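PDB 3NCO: endoglucanase FnCel5A from Fervidobacterium nodosum, which probably hydrolyses internal beta-1,4-glucosidic bonds in cellulose. Local coordinates for residues 26-29 with 30-33; 229-232 with 233-236; 301-304 with 305-308. All blocks are in the same frame, centred on the assembly; numbering follows the deposited sequence.

In the fold
The chain folds as an eight-stranded (beta/alpha) barrel, and the three contacts come in series along it. Interaction 1 lies in the loop after the first barrel strand, 22-25, and is buried. Interaction 2 starts helix 232-252, on the outside between the sixth strand, 198-204, and the seventh, 256-261. Interaction 3 follows the eighth strand, 289-292, in a small two-stranded hairpin. Interactions 1 and 3 are neighbours without touching, as the barrel closes strand eight against strand one. Their centres are about 18 Å apart and their nearest atoms about 7 Å. Interaction 2 is remote, its centre about 33 Å from that of interaction 1 and about 30 Å from that of interaction 3. Each contact is local to its own loop, helix start or hairpin.

Interaction 1: residues 26-29 with 30-33; sequences MGNA and LEAP
Glu-31 turns its carboxylate back onto the backbone of Asn-28 and Ala-29. OE2 accepts from Asn-28 N at 2.7 Å, on the syn side and somewhat out of the carboxylate plane. OE1 accepts from Ala-29 N at 3.0 Å. That donor stands above the plane, and the bond is bent. The chain of Glu-31 reaches this place by folding: CG sits between the backbone N and the carbonyl carbon (chi1 79°), and chi2 bends the chain again. Glu-31 is the third residue of a type I turn from Ala-29 to Ala-32, closed by Ala-32 N to Ala-29 O at 3.1 Å. One water joins Met-26 O to Leu-30 N. It donates to Met-26 O at 2.6 Å and accepts from Leu-30 N at 2.9 Å. Packing is light within the loop. Ala-32 CB rests 3.3 Å from Ala-29 O. Leu-30 points away from residues 26-29 and packs on Ile-60 of strand 57-60, and selenomethionine Met-26 on Val-58 and helix 44-53. Arg-63 NE is hydrogen-bonded to Glu-31 O. Both oxygens of a buried acid thus have backbone N-H partners, and the loop leaving the first barrel strand is tied to itself.

Interaction 2: residues 229-232 with 233-236; sequences EGKD and WEVE
Glu-234 reaches back from the first turn of helix 232-252 to the backbone of Glu-229 and Lys-231. Its CB lies 3.4 Å from Lys-231 O. CG anti to the carbonyl carbon (chi1 -72°) starts an extended chain that runs toward residues 229-231. CG itself passes over one face of the Trp-233 ring, 3.7 Å above the plane and offset toward the rim. At the tip, OE1 is gripped by two N-H groups. Lys-231 N meets its anti lone pair at 2.9 Å. Glu-229 N comes from the syn side at 3.0 Å, tilted out of the carboxylate plane, and also makes a weak bond to OE2. Lys-231 is the N-cap and Glu-234 is the third residue after it, so the bond from Lys-231 N is one half of a capping box. The lysine side chain offers no acceptor for the other half.

The helix proper opens with Val-235 N to Lys-231 O at 3.0 Å and Glu-236 N to Asp-232 O at 2.9 Å. Val-235 points toward the turn, with CG2 3.7 Å from Gly-230 O, and also touches Thr-278 and Ile-282 of helix 269-285. Lys-231 lays CB and CD obliquely by the pyrrole side of Trp-233, and its NZ stays 6.0 Å from Glu-234 OE1.

An alanine in place of Glu-234 has neither CG nor carboxylate, and the N-H groups of Glu-229 and Lys-231 would probably be left without their common acceptor and the indole less covered on that face. A carboxylate at a helix start probably also gains from the helix dipole, which may offset the nearby acid of Glu-229.

Interaction 3: residues 301-304 with 305-308; sequences LYDR and WTKT. With PO4 (phosphate ion), chain F.
Asp-303 and Thr-308 form an antiparallel hydrogen-bonded pair, with Asp-303 N to Thr-308 O at 2.8 Å and a longer return bond from Thr-308 N to Asp-303 O at 3.3 Å. Lys-307 N adds a weak bond to the same Asp-303 O. The Asp-303 carboxylate turns to the backbone N-H groups of the turn. Its CG stands opposite the backbone N (chi1 -173°), which brings OD1 up to two successive N-H groups. Trp-305 N meets OD1 at 3.0 Å, nearly end-on to the C-O bond, as in an Asx turn. Thr-306 N comes from 69° above the carboxylate plane, at 3.2 Å. Thr-306 crosses the aspartate at about a right angle and shares a hydrogen bond between its OG1 and Thr-308 OG1 at 2.6 Å, in which either may be the donor.

Lys-307 and Thr-308 both face Asp-303, which makes a G1 beta bulge. Lys-307 takes the positive phi (56°) of the bulge position where glycine is usual. The hairpin joins strands 302-303 and 308-309, after the last strand of the barrel.

The Tyr-302 ring lies obliquely against the bulge, with OH 3.2 Å from Lys-307 CA. A water in the ring plane links that hydroxyl to Lys-307 O. Phe-295 stacks on this ring, and Trp-309 meets it edge-to-face.

Arg-304 curls round a phosphate ion, probably from the crystallisation liquor. Its backbone N and its NE both donate to O4, at 2.8 Å and 2.9 Å, and both bonds are nearly straight. NH1 donates to O3, and the ion lies at the edge of the guanidinium, near its plane. Ala-297 N also binds the phosphate, while Arg-304 NH2 bonds to Gly-39 O.

Interaction 1: residues 26-29 with 30-33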
loop_
_atom_site.group_PDB
_atom_site.type_symbol
_atom_site.label_atom_id
_atom_site.label_comp_id
_atom_site.label_asym_id
_atom_site.label_seq_id
_atom_site.Cartn_x
_atom_site.Cartn_y
_atom_site.Cartn_z
HETATM N N MSE A 26 2.895 -1.676 -7.390
HETATM C CA MSE A 26 4.023 -1.781 -8.327
HETATM C C MSE A 26 5.251 -1.877 -7.442
HETATM O O MSE A 26 5.986 -0.895 -7.221
HETATM C CB MSE A 26 3.940 -0.629 -9.346
HETATM C CG MSE A 26 3.161 -1.165 -10.692
HETATM SE SE MSE A 26 5.032 -1.951 -11.569
HETATM C CE MSE A 26 6.095 -3.053 -10.462
ATOM N N GLY A 27 5.385 -3.081 -6.900
ATOM C CA GLY A 27 6.360 -3.450 -5.869
ATOM C C GLY A 27 7.620 -4.187 -6.319
ATOM O O GLY A 27 7.720 -4.673 -7.473
ATOM N N ASN A 28 8.531 -4.306 -5.346
ATOM C CA ASN A 28 9.854 -4.892 -5.536
ATOM C C ASN A 28 10.741 -4.062 -6.441
ATOM O O ASN A 28 11.707 -4.604 -6.987
ATOM C CB ASN A 28 9.734 -6.326 -6.109
ATOM C CG ASN A 28 9.494 -7.378 -5.032
ATOM O OD1 ASN A 28 8.572 -7.279 -4.251
ATOM N ND2 ASN A 28 10.303 -8.423 -5.040
ATOM N N ALA A 29 10.400 -2.772 -6.603
ATOM C CA ALA A 29 11.104 -1.891 -7.510
ATOM C C ALA A 29 11.717 -0.697 -6.744
ATOM O O ALA A 29 12.880 -0.770 -6.324
ATOM C CB ALA A 29 10.186 -1.398 -8.663
ATOM N N LEU A 30 10.972 0.411 -6.576
ATOM C CA LEU A 30 11.577 1.590 -5.967
ATOM C C LEU A 30 11.775 1.439 -4.453
ATOM O O LEU A 30 12.386 2.353 -3.859
ATOM C CB LEU A 30 10.737 2.844 -6.203
ATOM C CG LEU A 30 10.915 3.363 -7.643
ATOM C CD1 LEU A 30 9.667 4.203 -8.074
ATOM C CD2 LEU A 30 12.262 4.151 -7.827
ATOM N N GLU A 31 11.241 0.396 -3.834
ATOM C CA GLU A 31 11.539 0.149 -2.403
ATOM C C GLU A 31 12.721 -0.805 -2.200
ATOM O O GLU A 31 13.047 -1.142 -1.044
ATOM C CB GLU A 31 10.314 -0.301 -1.525
ATOM C CG GLU A 31 9.917 -1.771 -1.647
ATOM C CD GLU A 31 9.274 -2.195 -2.939
ATOM O OE1 GLU A 31 9.465 -1.588 -4.018
ATOM O OE2 GLU A 31 8.547 -3.217 -2.905
ATOM N N ALA A 32 13.294 -1.306 -3.313
ATOM C CA ALA A 32 14.593 -1.992 -3.241
ATOM C C ALA A 32 15.660 -0.989 -2.849
ATOM O O ALA A 32 15.435 0.203 -2.877
ATOM C CB ALA A 32 14.881 -2.705 -4.575
ATOM N N PRO A 33 16.845 -1.442 -2.406
ATOM C CA PRO A 33 17.847 -0.416 -2.084
ATOM C C PRO A 33 18.196 0.471 -3.288
ATOM O O PRO A 33 18.485 1.672 -3.144
ATOM C CB PRO A 33 19.080 -1.239 -1.672
ATOM C CG PRO A 33 18.517 -2.590 -1.248
ATOM C CD PRO A 33 17.309 -2.816 -2.141
HETATM O O HOH W 1 8.032 0.624 -6.501
#

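Interaction 2: residues 229-232 with 233-236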
loop_
_atom_site.group_PDB
_atom_site.type_symbol
_atom_site.label_atom_id
_atom_site.label_comp_id
_atom_site.label_asym_id
_atom_site.label_seq_id
_atom_site.Cartn_x
_atom_site.Cartn_y
_atom_site.Cartn_z
ATOM N N GLU A 229 -9.794 -23.289 0.929
ATOM C CA GLU A 229 -10.785 -23.977 0.084
ATOM C C GLU A 229 -12.105 -23.268 -0.138
ATOM O O GLU A 229 -13.023 -23.797 -0.824
ATOM C CB GLU A 229 -11.012 -25.382 0.637
ATOM C CG GLU A 229 -9.718 -26.157 0.614
ATOM C CD GLU A 229 -9.902 -27.489 1.227
ATOM O OE1 GLU A 229 -10.292 -28.396 0.456
ATOM O OE2 GLU A 229 -9.703 -27.619 2.461
ATOM N N GLY A 230 -12.224 -22.069 0.432
ATOM C CA GLY A 230 -13.475 -21.338 0.312
ATOM C C GLY A 230 -14.631 -21.955 1.090
ATOM O O GLY A 230 -15.805 -21.665 0.789
ATOM N N LYS A 231 -14.325 -22.768 2.108
ATOM C CA LYS A 231 -15.387 -23.297 2.975
ATOM C C LYS A 231 -16.063 -22.187 3.774
ATOM O O LYS A 231 -15.463 -21.159 4.054
ATOM C CB LYS A 231 -14.828 -24.330 3.935
ATOM C CG LYS A 231 -14.149 -25.514 3.215
ATOM C CD LYS A 231 -13.497 -26.455 4.248
ATOM C CE LYS A 231 -12.721 -27.605 3.621
ATOM N NZ LYS A 231 -13.589 -28.801 3.424
ATOM N N ASP A 232 -17.312 -22.426 4.188
ATOM C CA ASP A 232 -18.017 -21.431 4.997
ATOM C C ASP A 232 -17.172 -20.836 6.105
ATOM O O ASP A 232 -17.098 -19.607 6.226
ATOM C CB ASP A 232 -19.289 -22.048 5.606
ATOM C CG ASP A 232 -20.328 -22.326 4.561
ATOM O OD1 ASP A 232 -20.138 -21.846 3.414
ATOM O OD2 ASP A 232 -21.331 -23.009 4.887
ATOM N N TRP A 233 -16.524 -21.691 6.900
ATOM C CA TRP A 233 -15.769 -21.230 8.077
ATOM C C TRP A 233 -14.584 -20.366 7.685
ATOM O O TRP A 233 -14.240 -19.406 8.379
ATOM C CB TRP A 233 -15.343 -22.387 9.018
ATOM C CG TRP A 233 -14.046 -23.141 8.680
ATOM C CD1 TRP A 233 -13.934 -24.266 7.908
ATOM C CD2 TRP A 233 -12.710 -22.862 9.174
ATOM N NE1 TRP A 233 -12.617 -24.665 7.851
ATOM C CE2 TRP A 233 -11.847 -23.827 8.613
ATOM C CE3 TRP A 233 -12.158 -21.860 9.991
ATOM C CZ2 TRP A 233 -10.460 -23.828 8.844
ATOM C CZ3 TRP A 233 -10.783 -21.868 10.235
ATOM C CH2 TRP A 233 -9.949 -22.856 9.666
ATOM N N GLU A 234 -13.985 -20.681 6.538
ATOM C CA GLU A 234 -12.825 -19.933 6.027
ATOM C C GLU A 234 -13.224 -18.527 5.566
ATOM O O GLU A 234 -12.556 -17.504 5.872
ATOM C CB GLU A 234 -12.220 -20.735 4.872
ATOM C CG GLU A 234 -11.502 -21.966 5.352
ATOM C CD GLU A 234 -10.949 -22.794 4.208
ATOM O OE1 GLU A 234 -11.725 -23.060 3.254
ATOM O OE2 GLU A 234 -9.744 -23.148 4.265
ATOM N N VAL A 235 -14.333 -18.457 4.842
ATOM C CA VAL A 235 -14.902 -17.160 4.420
ATOM C C VAL A 235 -15.327 -16.290 5.628
ATOM O O VAL A 235 -15.067 -15.086 5.669
ATOM C CB VAL A 235 -16.114 -17.403 3.473
ATOM C CG1 VAL A 235 -16.760 -16.059 3.025
ATOM C CG2 VAL A 235 -15.676 -18.273 2.277
ATOM N N GLU A 236 -15.981 -16.904 6.604
ATOM C CA GLU A 236 -16.419 -16.204 7.796
ATOM C C GLU A 236 -15.227 -15.654 8.597
ATOM O O GLU A 236 -15.328 -14.582 9.199
ATOM C CB GLU A 236 -17.314 -17.126 8.666
ATOM C CG GLU A 236 -17.842 -16.430 9.918
ATOM C CD GLU A 236 -18.464 -15.055 9.628
ATOM O OE1 GLU A 236 -19.192 -14.905 8.613
ATOM O OE2 GLU A 236 -18.211 -14.122 10.421
#

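Interaction 3: residues 301-304 with 305-308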
loop_
_atom_site.group_PDB
_atom_site.type_symbol
_atom_site.label_atom_id
_atom_site.label_comp_id
_atom_site.label_asym_id
_atom_site.label_seq_id
_atom_site.Cartn_x
_atom_site.Cartn_y
_atom_site.Cartn_z
ATOM N N LEU A 301 0.741 -10.826 -10.532
ATOM C CA LEU A 301 -0.346 -11.116 -11.489
ATOM C C LEU A 301 0.090 -11.159 -12.937
ATOM O O LEU A 301 -0.598 -11.777 -13.788
ATOM C CB LEU A 301 -1.484 -10.066 -11.392
ATOM C CG LEU A 301 -2.188 -9.964 -10.025
ATOM C CD1 LEU A 301 -3.323 -8.950 -10.047
ATOM C CD2 LEU A 301 -2.734 -11.339 -9.630
ATOM N N TYR A 302 1.193 -10.473 -13.228
ATOM C CA TYR A 302 1.606 -10.307 -14.606
ATOM C C TYR A 302 2.886 -11.071 -14.858
ATOM O O TYR A 302 3.886 -10.854 -14.155
ATOM C CB TYR A 302 1.823 -8.840 -14.876
ATOM C CG TYR A 302 2.127 -8.524 -16.317
ATOM C CD1 TYR A 302 1.109 -8.534 -17.294
ATOM C CD2 TYR A 302 3.425 -8.203 -16.721
ATOM C CE1 TYR A 302 1.395 -8.219 -18.648
ATOM C CE2 TYR A 302 3.711 -7.854 -18.058
ATOM C CZ TYR A 302 2.718 -7.848 -18.996
ATOM O OH TYR A 302 3.049 -7.523 -20.263
ATOM N N ASP A 303 2.842 -11.944 -15.871
ATOM C CA ASP A 303 4.008 -12.729 -16.261
ATOM C C ASP A 303 4.832 -11.886 -17.248
ATOM O O ASP A 303 4.430 -11.713 -18.417
ATOM C CB ASP A 303 3.542 -14.022 -16.951
ATOM C CG ASP A 303 4.705 -14.985 -17.247
ATOM O OD1 ASP A 303 5.833 -14.526 -17.508
ATOM O OD2 ASP A 303 4.453 -16.216 -17.234
ATOM N N ARG A 304 5.962 -11.333 -16.784
ATOM C CA ARG A 304 6.730 -10.419 -17.623
ATOM C C ARG A 304 7.317 -11.120 -18.835
ATOM O O ARG A 304 7.581 -10.470 -19.861
ATOM C CB ARG A 304 7.837 -9.769 -16.811
ATOM C CG ARG A 304 7.311 -8.751 -15.785
ATOM C CD ARG A 304 8.367 -8.327 -14.824
ATOM N NE ARG A 304 8.718 -9.448 -13.948
ATOM C CZ ARG A 304 9.768 -9.472 -13.109
ATOM N NH1 ARG A 304 9.978 -10.555 -12.343
ATOM N NH2 ARG A 304 10.597 -8.447 -13.033
ATOM N N TRP A 305 7.549 -12.431 -18.727
ATOM C CA TRP A 305 8.242 -13.152 -19.807
ATOM C C TRP A 305 7.272 -13.353 -20.959
ATOM O O TRP A 305 7.630 -13.142 -22.130
ATOM C CB TRP A 305 8.721 -14.532 -19.344
ATOM C CG TRP A 305 9.165 -15.318 -20.512
ATOM C CD1 TRP A 305 8.452 -16.272 -21.254
ATOM C CD2 TRP A 305 10.390 -15.151 -21.157
ATOM N NE1 TRP A 305 9.210 -16.712 -22.295
ATOM C CE2 TRP A 305 10.419 -16.052 -22.250
ATOM C CE3 TRP A 305 11.513 -14.360 -20.886
ATOM C CZ2 TRP A 305 11.507 -16.150 -23.103
ATOM C CZ3 TRP A 305 12.593 -14.454 -21.743
ATOM C CH2 TRP A 305 12.585 -15.343 -22.828
ATOM N N THR A 306 6.062 -13.809 -20.630
ATOM C CA THR A 306 5.059 -14.061 -21.653
ATOM C C THR A 306 4.293 -12.763 -22.006
ATOM O O THR A 306 3.595 -12.724 -23.045
ATOM C CB THR A 306 4.080 -15.192 -21.221
ATOM O OG1 THR A 306 3.412 -14.808 -20.023
ATOM C CG2 THR A 306 4.829 -16.522 -20.974
ATOM N N LYS A 307 4.465 -11.720 -21.177
ATOM C CA LYS A 307 3.752 -10.452 -21.347
ATOM C C LYS A 307 2.234 -10.698 -21.355
ATOM O O LYS A 307 1.483 -10.148 -22.194
ATOM C CB LYS A 307 4.230 -9.719 -22.618
ATOM C CG LYS A 307 5.766 -9.562 -22.665
ATOM C CD LYS A 307 6.211 -8.831 -23.958
ATOM C CE LYS A 307 6.169 -7.314 -23.696
ATOM N NZ LYS A 307 7.491 -6.751 -23.177
ATOM N N THR A 308 1.799 -11.510 -20.385
ATOM C CA THR A 308 0.381 -11.844 -20.211
ATOM C C THR A 308 0.014 -11.894 -18.741
ATOM O O THR A 308 0.849 -12.203 -17.886
ATOM C CB THR A 308 0.050 -13.218 -20.846
ATOM O OG1 THR A 308 0.862 -14.238 -20.235
ATOM C CG2 THR A 308 0.331 -13.184 -22.354
HETATM P P PO4 F . 6.798 -12.419 -12.909
HETATM O O1 PO4 F . 6.597 -13.935 -13.077
HETATM O O2 PO4 F . 5.453 -11.839 -12.425
HETATM O O3 PO4 F . 7.844 -12.141 -11.820
HETATM O O4 PO4 F . 7.117 -11.844 -14.287
HETATM O O HOH W 2 1.276 -6.964 -22.055
#